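Local coordinates for segregation and condensation protein B (Mycobacterium tuberculosis, PDB 2Z99), which probably works in chromosome partition during cell division, as a winged-helix subunit that accompanies SMC and ScpA in the bacterial condensin-like complex, at residues L103-V108 and A130-L135; V115-V120 and V153-T158; D28-A33 and G73-T78; G60-I65 and Y77-F82. One frame throughout, in Å; residues are numbered along the deposited sequence.

Contact 1: residues L103-V108 and A130-L135; sequences LETLAV and AVMRTL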
# COMPACT_ATOMS: atom_id res chain seq x y z
N LEU A 103 -16.41 -12.59 -27.59
CA LEU A 103 -17.44 -13.58 -27.31
C LEU A 103 -18.12 -13.97 -28.61
O LEU A 103 -18.40 -15.15 -28.87
CB LEU A 103 -18.48 -13.02 -26.33
CG LEU A 103 -18.16 -12.91 -24.83
CD1 LEU A 103 -17.18 -14.01 -24.44
CD2 LEU A 103 -17.57 -11.54 -24.50
N GLU A 104 -18.36 -12.97 -29.45
CA GLU A 104 -18.99 -13.16 -30.74
C GLU A 104 -18.24 -14.23 -31.52
O GLU A 104 -18.82 -15.22 -31.96
CB GLU A 104 -18.95 -11.85 -31.53
CG GLU A 104 -20.24 -11.49 -32.23
CD GLU A 104 -21.13 -10.59 -31.39
OE1 GLU A 104 -21.81 -11.11 -30.48
OE2 GLU A 104 -21.13 -9.36 -31.63
N THR A 105 -16.94 -14.04 -31.70
CA THR A 105 -16.15 -15.00 -32.46
C THR A 105 -15.98 -16.31 -31.72
O THR A 105 -15.74 -17.35 -32.33
CB THR A 105 -14.75 -14.42 -32.86
OG1 THR A 105 -13.74 -15.41 -32.68
CG2 THR A 105 -14.42 -13.20 -32.06
N LEU A 106 -16.10 -16.27 -30.40
CA LEU A 106 -15.98 -17.49 -29.62
C LEU A 106 -17.19 -18.34 -29.99
O LEU A 106 -17.07 -19.53 -30.26
CB LEU A 106 -16.00 -17.19 -28.12
CG LEU A 106 -15.35 -18.19 -27.16
CD1 LEU A 106 -16.03 -18.03 -25.81
CD2 LEU A 106 -15.50 -19.63 -27.64
N ALA A 107 -18.35 -17.69 -30.01
CA ALA A 107 -19.61 -18.35 -30.34
C ALA A 107 -19.56 -18.97 -31.73
O ALA A 107 -20.09 -20.07 -31.95
CB ALA A 107 -20.75 -17.37 -30.26
N VAL A 108 -18.93 -18.28 -32.67
CA VAL A 108 -18.83 -18.79 -34.01
C VAL A 108 -18.09 -20.13 -33.99
O VAL A 108 -18.55 -21.10 -34.59
CB VAL A 108 -18.10 -17.79 -34.95
CG1 VAL A 108 -17.87 -18.40 -36.32
CG2 VAL A 108 -18.93 -16.53 -35.08
N ALA A 130 -6.31 -11.12 -33.68
CA ALA A 130 -6.14 -10.65 -32.31
C ALA A 130 -7.04 -11.44 -31.36
O ALA A 130 -6.59 -11.90 -30.31
CB ALA A 130 -6.45 -9.15 -32.21
N VAL A 131 -8.31 -11.59 -31.74
CA VAL A 131 -9.26 -12.32 -30.91
C VAL A 131 -8.97 -13.81 -30.92
O VAL A 131 -9.19 -14.49 -29.92
CB VAL A 131 -10.70 -12.08 -31.39
CG1 VAL A 131 -11.64 -13.00 -30.65
CG2 VAL A 131 -11.10 -10.65 -31.14
N MET A 132 -8.50 -14.34 -32.04
CA MET A 132 -8.18 -15.76 -32.12
C MET A 132 -7.06 -16.03 -31.12
O MET A 132 -7.13 -16.94 -30.31
CB MET A 132 -7.71 -16.15 -33.52
CG MET A 132 -8.84 -16.33 -34.52
SD MET A 132 -10.05 -17.56 -33.99
CE MET A 132 -9.40 -19.04 -34.71
N ARG A 133 -6.03 -15.19 -31.20
CA ARG A 133 -4.87 -15.29 -30.33
C ARG A 133 -5.29 -15.33 -28.86
O ARG A 133 -4.97 -16.29 -28.16
CB ARG A 133 -3.97 -14.08 -30.55
CG ARG A 133 -2.62 -14.16 -29.87
CD ARG A 133 -1.95 -12.80 -29.86
NE ARG A 133 -2.07 -12.13 -31.15
CZ ARG A 133 -1.95 -10.81 -31.31
NH1 ARG A 133 -1.72 -10.03 -30.27
NH2 ARG A 133 -2.09 -10.28 -32.52
N THR A 134 -6.01 -14.31 -28.39
CA THR A 134 -6.40 -14.30 -26.99
C THR A 134 -7.24 -15.53 -26.66
O THR A 134 -7.00 -16.18 -25.65
CB THR A 134 -7.17 -12.99 -26.59
OG1 THR A 134 -8.46 -12.98 -27.21
CG2 THR A 134 -6.40 -11.76 -27.02
N LEU A 135 -8.21 -15.85 -27.50
CA LEU A 135 -9.04 -17.03 -27.26
C LEU A 135 -8.16 -18.27 -27.12
O LEU A 135 -8.47 -19.16 -26.33
CB LEU A 135 -10.02 -17.26 -28.40
CG LEU A 135 -11.25 -16.36 -28.47
CD1 LEU A 135 -12.11 -16.80 -29.62
CD2 LEU A 135 -12.02 -16.44 -27.17

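Contact 2: residues V115-V120 and V153-T158; sequences VTRARV and VTFATT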
# COMPACT_ATOMS: atom_id res chain seq x y z
N VAL A 115 -13.89 -25.53 -37.47
CA VAL A 115 -13.93 -24.37 -38.36
C VAL A 115 -12.54 -23.81 -38.59
O VAL A 115 -11.73 -23.77 -37.67
CB VAL A 115 -14.75 -23.21 -37.79
CG1 VAL A 115 -16.21 -23.55 -37.82
CG2 VAL A 115 -14.30 -22.92 -36.37
N THR A 116 -12.28 -23.37 -39.82
CA THR A 116 -10.99 -22.76 -40.16
C THR A 116 -11.16 -21.30 -39.78
O THR A 116 -12.29 -20.80 -39.75
CB THR A 116 -10.72 -22.85 -41.67
OG1 THR A 116 -11.94 -22.63 -42.38
CG2 THR A 116 -10.15 -24.21 -42.04
N ARG A 117 -10.08 -20.59 -39.49
CA ARG A 117 -10.28 -19.20 -39.15
C ARG A 117 -10.80 -18.46 -40.38
O ARG A 117 -11.46 -17.44 -40.25
CB ARG A 117 -9.00 -18.54 -38.62
CG ARG A 117 -7.79 -18.65 -39.50
CD ARG A 117 -7.04 -17.34 -39.49
NE ARG A 117 -6.85 -16.79 -38.15
CZ ARG A 117 -6.05 -17.31 -37.22
NH1 ARG A 117 -5.34 -18.40 -37.47
NH2 ARG A 117 -5.94 -16.72 -36.04
N ALA A 118 -10.51 -18.98 -41.56
CA ALA A 118 -10.99 -18.36 -42.79
C ALA A 118 -12.51 -18.24 -42.76
O ALA A 118 -13.06 -17.26 -43.25
CB ALA A 118 -10.56 -19.16 -44.00
N ARG A 119 -13.18 -19.22 -42.19
CA ARG A 119 -14.64 -19.16 -42.12
C ARG A 119 -15.09 -18.30 -40.95
O ARG A 119 -16.19 -17.75 -40.96
CB ARG A 119 -15.26 -20.56 -41.98
CG ARG A 119 -16.79 -20.55 -42.00
CD ARG A 119 -17.38 -21.91 -41.70
NE ARG A 119 -17.94 -22.60 -42.86
CZ ARG A 119 -17.28 -22.86 -43.99
NH1 ARG A 119 -16.02 -22.48 -44.13
NH2 ARG A 119 -17.89 -23.52 -44.98
N VAL A 120 -14.24 -18.19 -39.93
CA VAL A 120 -14.58 -17.36 -38.79
C VAL A 120 -14.42 -15.91 -39.22
O VAL A 120 -15.24 -15.05 -38.89
CB VAL A 120 -13.64 -17.63 -37.60
CG1 VAL A 120 -13.95 -16.65 -36.49
CG2 VAL A 120 -13.81 -19.06 -37.10
N VAL A 153 -5.73 -25.28 -40.85
CA VAL A 153 -6.02 -25.76 -39.51
C VAL A 153 -7.47 -25.46 -39.14
O VAL A 153 -8.03 -24.43 -39.53
CB VAL A 153 -5.07 -25.14 -38.46
CG1 VAL A 153 -3.63 -25.38 -38.85
CG2 VAL A 153 -5.34 -23.66 -38.32
N THR A 154 -8.06 -26.38 -38.39
CA THR A 154 -9.44 -26.26 -37.94
C THR A 154 -9.38 -25.99 -36.43
O THR A 154 -8.36 -26.27 -35.79
CB THR A 154 -10.21 -27.56 -38.25
OG1 THR A 154 -11.52 -27.53 -37.65
CG2 THR A 154 -9.45 -28.77 -37.74
N PHE A 155 -10.46 -25.43 -35.87
CA PHE A 155 -10.50 -25.10 -34.45
C PHE A 155 -11.72 -25.63 -33.74
O PHE A 155 -12.73 -25.96 -34.36
CB PHE A 155 -10.46 -23.58 -34.23
CG PHE A 155 -9.16 -22.94 -34.62
CD1 PHE A 155 -8.87 -22.65 -35.94
CD2 PHE A 155 -8.19 -22.68 -33.65
CE1 PHE A 155 -7.65 -22.11 -36.31
CE2 PHE A 155 -6.96 -22.15 -34.00
CZ PHE A 155 -6.69 -21.86 -35.33
N ALA A 156 -11.62 -25.70 -32.41
CA ALA A 156 -12.73 -26.16 -31.60
C ALA A 156 -12.61 -25.57 -30.21
O ALA A 156 -11.54 -25.14 -29.79
CB ALA A 156 -12.75 -27.67 -31.53
N THR A 157 -13.73 -25.54 -29.51
CA THR A 157 -13.75 -25.04 -28.16
C THR A 157 -13.18 -26.15 -27.30
O THR A 157 -13.43 -27.33 -27.55
CB THR A 157 -15.18 -24.73 -27.71
OG1 THR A 157 -15.99 -25.91 -27.84
CG2 THR A 157 -15.78 -23.63 -28.55
N THR A 158 -12.40 -25.77 -26.30
CA THR A 158 -11.78 -26.74 -25.41
C THR A 158 -12.78 -27.28 -24.40
O THR A 158 -13.99 -27.07 -24.54
CB THR A 158 -10.63 -26.09 -24.64
OG1 THR A 158 -11.15 -25.07 -23.78
CG2 THR A 158 -9.64 -25.46 -25.62
O HOH W 1 -7.67 -21.93 -40.13

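Contact 3: residues D28-A33 and G73-T78; sequences DTPVTA and GWRMYT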
# COMPACT_ATOMS: atom_id res chain seq x y z
N ASP A 28 4.12 2.36 3.13
CA ASP A 28 4.45 1.50 2.00
C ASP A 28 5.85 0.90 2.18
O ASP A 28 6.37 0.23 1.29
CB ASP A 28 4.40 2.31 0.70
CG ASP A 28 3.96 1.47 -0.50
OD1 ASP A 28 2.89 0.83 -0.44
OD2 ASP A 28 4.70 1.47 -1.51
N THR A 29 6.44 1.15 3.34
CA THR A 29 7.77 0.64 3.68
C THR A 29 7.80 0.52 5.19
O THR A 29 7.05 1.20 5.88
CB THR A 29 8.90 1.63 3.25
OG1 THR A 29 8.97 2.73 4.16
CG2 THR A 29 8.64 2.18 1.86
N PRO A 30 8.68 -0.33 5.73
CA PRO A 30 8.73 -0.45 7.19
C PRO A 30 8.91 0.90 7.86
O PRO A 30 9.56 1.80 7.30
CB PRO A 30 9.93 -1.36 7.42
CG PRO A 30 9.91 -2.25 6.22
CD PRO A 30 9.58 -1.30 5.09
N VAL A 31 8.31 1.06 9.03
CA VAL A 31 8.44 2.27 9.83
C VAL A 31 9.23 1.86 11.05
O VAL A 31 9.31 0.67 11.38
CB VAL A 31 7.10 2.85 10.33
CG1 VAL A 31 6.53 3.78 9.30
CG2 VAL A 31 6.13 1.74 10.65
N THR A 32 9.79 2.83 11.74
CA THR A 32 10.57 2.53 12.92
C THR A 32 9.75 2.82 14.17
O THR A 32 8.84 3.65 14.15
CB THR A 32 11.86 3.38 12.95
OG1 THR A 32 12.64 3.01 14.08
CG2 THR A 32 11.53 4.86 13.02
N ALA A 33 10.05 2.11 15.24
CA ALA A 33 9.35 2.32 16.50
C ALA A 33 9.47 3.80 16.85
O ALA A 33 8.50 4.43 17.30
CB ALA A 33 9.98 1.47 17.58
N GLY A 73 12.52 -1.65 10.27
CA GLY A 73 11.45 -1.28 11.19
C GLY A 73 10.28 -2.26 11.25
O GLY A 73 10.47 -3.47 11.06
N TRP A 74 9.08 -1.75 11.51
CA TRP A 74 7.88 -2.58 11.61
C TRP A 74 6.96 -2.39 10.41
O TRP A 74 6.83 -1.29 9.87
CB TRP A 74 7.08 -2.24 12.88
CG TRP A 74 7.69 -2.67 14.17
CD1 TRP A 74 8.60 -1.98 14.92
CD2 TRP A 74 7.44 -3.89 14.88
NE1 TRP A 74 8.93 -2.70 16.05
CE2 TRP A 74 8.23 -3.87 16.05
CE3 TRP A 74 6.62 -5.00 14.63
CZ2 TRP A 74 8.23 -4.92 16.97
CZ3 TRP A 74 6.62 -6.05 15.56
CH2 TRP A 74 7.42 -5.99 16.71
N ARG A 75 6.27 -3.47 10.03
CA ARG A 75 5.37 -3.43 8.88
C ARG A 75 4.39 -4.59 8.89
O ARG A 75 4.72 -5.68 9.34
CB ARG A 75 6.21 -3.47 7.60
CG ARG A 75 5.45 -3.38 6.29
CD ARG A 75 6.43 -3.53 5.11
NE ARG A 75 5.82 -3.08 3.86
CZ ARG A 75 6.43 -3.04 2.67
NH1 ARG A 75 7.71 -3.42 2.53
NH2 ARG A 75 5.76 -2.59 1.62
N MET A 76 3.17 -4.36 8.41
CA MET A 76 2.17 -5.42 8.34
C MET A 76 2.39 -6.24 7.06
O MET A 76 2.40 -5.69 5.96
CB MET A 76 0.76 -4.85 8.31
CG MET A 76 0.38 -4.11 9.56
SD MET A 76 -1.37 -3.94 9.74
CE MET A 76 -1.63 -2.42 8.88
N TYR A 77 2.56 -7.55 7.22
CA TYR A 77 2.76 -8.46 6.10
C TYR A 77 1.62 -9.47 5.99
O TYR A 77 0.81 -9.62 6.91
CB TYR A 77 4.06 -9.26 6.26
CG TYR A 77 5.32 -8.44 6.27
CD1 TYR A 77 5.52 -7.45 7.23
CD2 TYR A 77 6.31 -8.62 5.30
CE1 TYR A 77 6.66 -6.65 7.23
CE2 TYR A 77 7.46 -7.83 5.29
CZ TYR A 77 7.63 -6.85 6.25
OH TYR A 77 8.75 -6.04 6.23
N THR A 78 1.56 -10.15 4.86
CA THR A 78 0.59 -11.20 4.63
C THR A 78 1.16 -12.44 5.32
O THR A 78 2.33 -12.78 5.12
CB THR A 78 0.43 -11.46 3.13
OG1 THR A 78 -0.70 -10.73 2.65
CG2 THR A 78 0.27 -12.96 2.85

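Contact 4: residues G60-I65 and Y77-F82; sequences GRDSGI and YTRARF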
# COMPACT_ATOMS: atom_id res chain seq x y z
N GLY A 60 -1.68 -14.84 17.39
CA GLY A 60 -2.37 -15.62 18.38
C GLY A 60 -3.67 -16.12 17.79
O GLY A 60 -4.18 -17.17 18.18
N ARG A 61 -4.22 -15.36 16.85
CA ARG A 61 -5.46 -15.76 16.20
C ARG A 61 -5.23 -16.17 14.75
O ARG A 61 -6.17 -16.32 13.98
CB ARG A 61 -6.51 -14.65 16.26
CG ARG A 61 -6.14 -13.33 15.64
CD ARG A 61 -7.24 -12.34 15.98
NE ARG A 61 -7.09 -11.04 15.34
CZ ARG A 61 -7.29 -10.81 14.04
NH1 ARG A 61 -7.65 -11.79 13.21
NH2 ARG A 61 -7.13 -9.58 13.57
N ASP A 62 -3.96 -16.34 14.41
CA ASP A 62 -3.56 -16.74 13.08
C ASP A 62 -4.18 -15.81 12.06
O ASP A 62 -4.75 -16.26 11.06
CB ASP A 62 -4.00 -18.18 12.82
CG ASP A 62 -3.13 -18.87 11.80
OD1 ASP A 62 -2.07 -18.30 11.46
OD2 ASP A 62 -3.47 -19.98 11.34
N SER A 63 -4.06 -14.52 12.31
CA SER A 63 -4.63 -13.53 11.42
C SER A 63 -4.06 -13.61 10.00
O SER A 63 -3.01 -14.21 9.77
CB SER A 63 -4.43 -12.13 11.98
OG SER A 63 -5.00 -11.17 11.11
N GLY A 64 -4.77 -13.01 9.05
CA GLY A 64 -4.29 -12.98 7.68
C GLY A 64 -3.14 -11.98 7.64
O GLY A 64 -2.24 -12.06 6.80
N ILE A 65 -3.18 -11.06 8.59
CA ILE A 65 -2.16 -10.02 8.73
C ILE A 65 -1.12 -10.42 9.78
O ILE A 65 -1.46 -10.85 10.89
CB ILE A 65 -2.80 -8.69 9.16
CG1 ILE A 65 -3.83 -8.25 8.11
CG2 ILE A 65 -1.73 -7.63 9.34
CD1 ILE A 65 -4.62 -7.01 8.49
N TYR A 77 2.56 -7.55 7.22
CA TYR A 77 2.76 -8.46 6.10
C TYR A 77 1.62 -9.47 5.99
O TYR A 77 0.81 -9.62 6.91
CB TYR A 77 4.06 -9.26 6.26
CG TYR A 77 5.32 -8.44 6.27
CD1 TYR A 77 5.52 -7.45 7.23
CD2 TYR A 77 6.31 -8.62 5.30
CE1 TYR A 77 6.66 -6.65 7.23
CE2 TYR A 77 7.46 -7.83 5.29
CZ TYR A 77 7.63 -6.85 6.25
OH TYR A 77 8.75 -6.04 6.23
N THR A 78 1.56 -10.15 4.86
CA THR A 78 0.59 -11.20 4.63
C THR A 78 1.16 -12.44 5.32
O THR A 78 2.33 -12.78 5.12
CB THR A 78 0.43 -11.46 3.13
OG1 THR A 78 -0.70 -10.73 2.65
CG2 THR A 78 0.27 -12.96 2.85
N ARG A 79 0.36 -13.11 6.14
CA ARG A 79 0.85 -14.29 6.84
C ARG A 79 1.16 -15.39 5.83
O ARG A 79 0.37 -15.66 4.93
CB ARG A 79 -0.18 -14.75 7.88
CG ARG A 79 0.39 -15.66 8.96
CD ARG A 79 -0.59 -15.85 10.13
NE ARG A 79 -0.78 -14.63 10.93
CZ ARG A 79 0.06 -14.20 11.86
NH1 ARG A 79 1.17 -14.87 12.13
NH2 ARG A 79 -0.19 -13.07 12.50
N ALA A 80 2.33 -16.00 5.99
CA ALA A 80 2.83 -17.05 5.10
C ALA A 80 1.80 -17.95 4.40
O ALA A 80 1.63 -17.89 3.18
CB ALA A 80 3.85 -17.92 5.84
N ARG A 81 1.14 -18.80 5.18
CA ARG A 81 0.16 -19.74 4.64
C ARG A 81 -0.85 -19.16 3.67
O ARG A 81 -1.47 -19.89 2.91
CB ARG A 81 -0.58 -20.46 5.79
CG ARG A 81 -1.22 -19.53 6.83
CD ARG A 81 -1.97 -20.29 7.94
NE ARG A 81 -3.16 -20.94 7.42
CZ ARG A 81 -4.39 -20.75 7.89
NH1 ARG A 81 -4.59 -19.95 8.93
NH2 ARG A 81 -5.42 -21.33 7.29
N PHE A 82 -1.03 -17.85 3.66
CA PHE A 82 -2.02 -17.27 2.77
C PHE A 82 -1.49 -16.79 1.42
O PHE A 82 -2.23 -16.18 0.64
CB PHE A 82 -2.74 -16.12 3.49
CG PHE A 82 -3.42 -16.55 4.76
CD1 PHE A 82 -4.53 -17.40 4.72
CD2 PHE A 82 -2.95 -16.13 6.00
CE1 PHE A 82 -5.14 -17.82 5.90
CE2 PHE A 82 -3.55 -16.55 7.19
CZ PHE A 82 -4.65 -17.40 7.13

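Contact 1: residues L103-V108 and A130-L135
T105 points toward the partner helix and meets V131, whose CG1, anti to the backbone N (chi1 172°), is carried toward it. The two side chains approach tip to tip, but their methyl groups are modelled closer than carbons can sit, so the spacing is doubtful. The threonine hydroxyl lies over apolar neighbours instead of a partner: its OG1 is 3.7 Å from CD1 of L135, and it is buried with no hydrogen-bond partner in the model. At the next residue, L106 offers a broader apolar surface. Its CG rests 3.8 Å from CD2 of L135, while the other methyl of that leucine, CD1, reaches back to within 3.9 Å of CA of L106. L135 thus spreads its two branches over consecutive residues, a job for which a forked side chain is well suited. On the far helix V131 O takes two donors from the same face of its plane, L135 N as the regular helical bond and T134 OG1 at 3.2 Å, which satisfies the hydroxyl of T134 within its own helix. The axes pass 10.0 Å apart at 74°, the steep crossing of the first and third helices of a winged-helix domain. Helix 117-124 closes one flank by touching T105 with V120 and R124, and strand 141-146 brings I141 against L106, M132 and L135.

Contact 2: residues V115-V120 and V153-T158
V115 and F155 join the short first strand of a winged-helix domain to strand 153-157, which lies between it and strand 141-146 in the small antiparallel sheet. The pairing is loose: of the two backbone bonds, F155 N to V115 O is the firmer at 2.8 Å, although bent to 133°, and the return bond from V115 N to F155 O is weak at 3.3 Å. T154 OG1 also comes close to V115 N, but at an angle too poor for a hydrogen bond. V115 O receives a CA-H contact from T154, its CA 3.4 Å away. Beyond this pair the strand gives way to a helix with T116 at the N-cap position, and T116 O accepts from both R119 N and V120 N. The chains have by then drawn apart enough for a water to fit between them: it accepts from R117 N at 2.8 Å and donates to V153 O at 2.6 Å, satisfying an amide of the first helical turn. V153 O is further approached by CA of T116. On its other edge strand 153-157 is held by backbone bonds from T154 to V144 and G145 and from A156 to T142. T157 OG1 pairs with Q113 NE2. Valine and phenylalanine suit the buried side, where V115 meets V109 and F155 meets M132 and L136. With CG of F155 anti to the carbonyl carbon (chi1 -68°), the phenyl ring turns its edge to V115 O, CD1 lying 3.5 Å from that oxygen.

Contact 3: residues D28-A33 and G73-T78
P30 lies against the shaft of R75 and beside the hydroxyl of Y77. R75 is fully extended, CG anti to the backbone N (chi1 -178°), and its CD passes 3.9 Å from both CG and CD of the proline. This straight reach carries the guanidinium out beside T29, whose CA sits 4.0 Å over the centre of one face. D28 O is near the same group but off its plane, and no N-H is aimed at it. Y77 crosses the proline at about a right angle, bringing OH 4.0 Å from CG of P30. The rigid proline ring thus gives methylene chain and phenol a fixed apolar surface. Here the loop between the first two helices runs where a winged-helix domain usually has its short first strand; it makes a single bridge, with V31 N bonded to W74 O at 2.9 Å and 170°. The return bond, W74 N to V31 O, is modelled too short to trust. V31 sets CG2 3.2 Å from W74 O and also touches L24 of helix 13-26. G73 has backbone angles (phi 123°) that by themselves call for glycine, a CB pressing on the preceding carbonyl O; V31 O is close besides. The W74 indole has V31 O and A33 N at its edge; its side chain touches L51, Q52 and A55 of helix 44-60, and its ring meets that of H69.

Contact 4: residues G60-I65 and Y77-F82
I65 and T78 face each other as a non-hydrogen-bonded antiparallel pair, CA to CA 5.1 Å, and just beyond them R79 N donates a nearly straight bond of 2.9 Å to G64 O. This is the open end of the hairpin formed by strands 65-70 and 73-78, the wing of the N-terminal winged-helix domain, where the chains enter and leave the two strands. R79 leads the side-chain contacts. With CG anti to the backbone N (chi1 -161°) and a bend further along at chi3, it folds back over the incoming loop, so that NE meets S63 O at 2.5 Å within 2° of the guanidinium plane and NH2 makes a weak bond to I65 O. An arginine suits the place because one side chain can serve several turned-in carbonyls. S63 OG accepts from I65 N at 3.1 Å, an ST turn, and is also bonded to E21 of the second subunit. D62, whose backbone takes the left-handed helical conformation, sends its carboxylate between two arginines. OD2 forms a salt bridge of 2.7 Å with R81 NH1, whereas OD1 lies well out of the R79 guanidinium plane, and that long pair is one of charges alone. R81 has a second carboxylate partner, E15 of the second subunit, which extends the network across the dimer. F82 packs beside the loop, its CE2 3.7 Å from CA of G64.

The four contacts fall into two winged-helix domains. Contacts 3 and 4 belong to the N-terminal one and join opposite ends of strand 73-78 to the loops before helix 33-40 and strand 65-70; their centres are 15 Å apart, M76 SD packs on I65 CG2, and both touch the second subunit. Contacts 1 and 2 lie in the C-terminal domain, with centres only 10 Å apart and M132 packing against both R117 and F155; no other protein chain of the assembly touches their segments. Between the pairs the chain is elongated: the centres of contacts 2 and 3 are 53 Å apart, and the nearest atoms of contacts 1 and 4 about 27 Å.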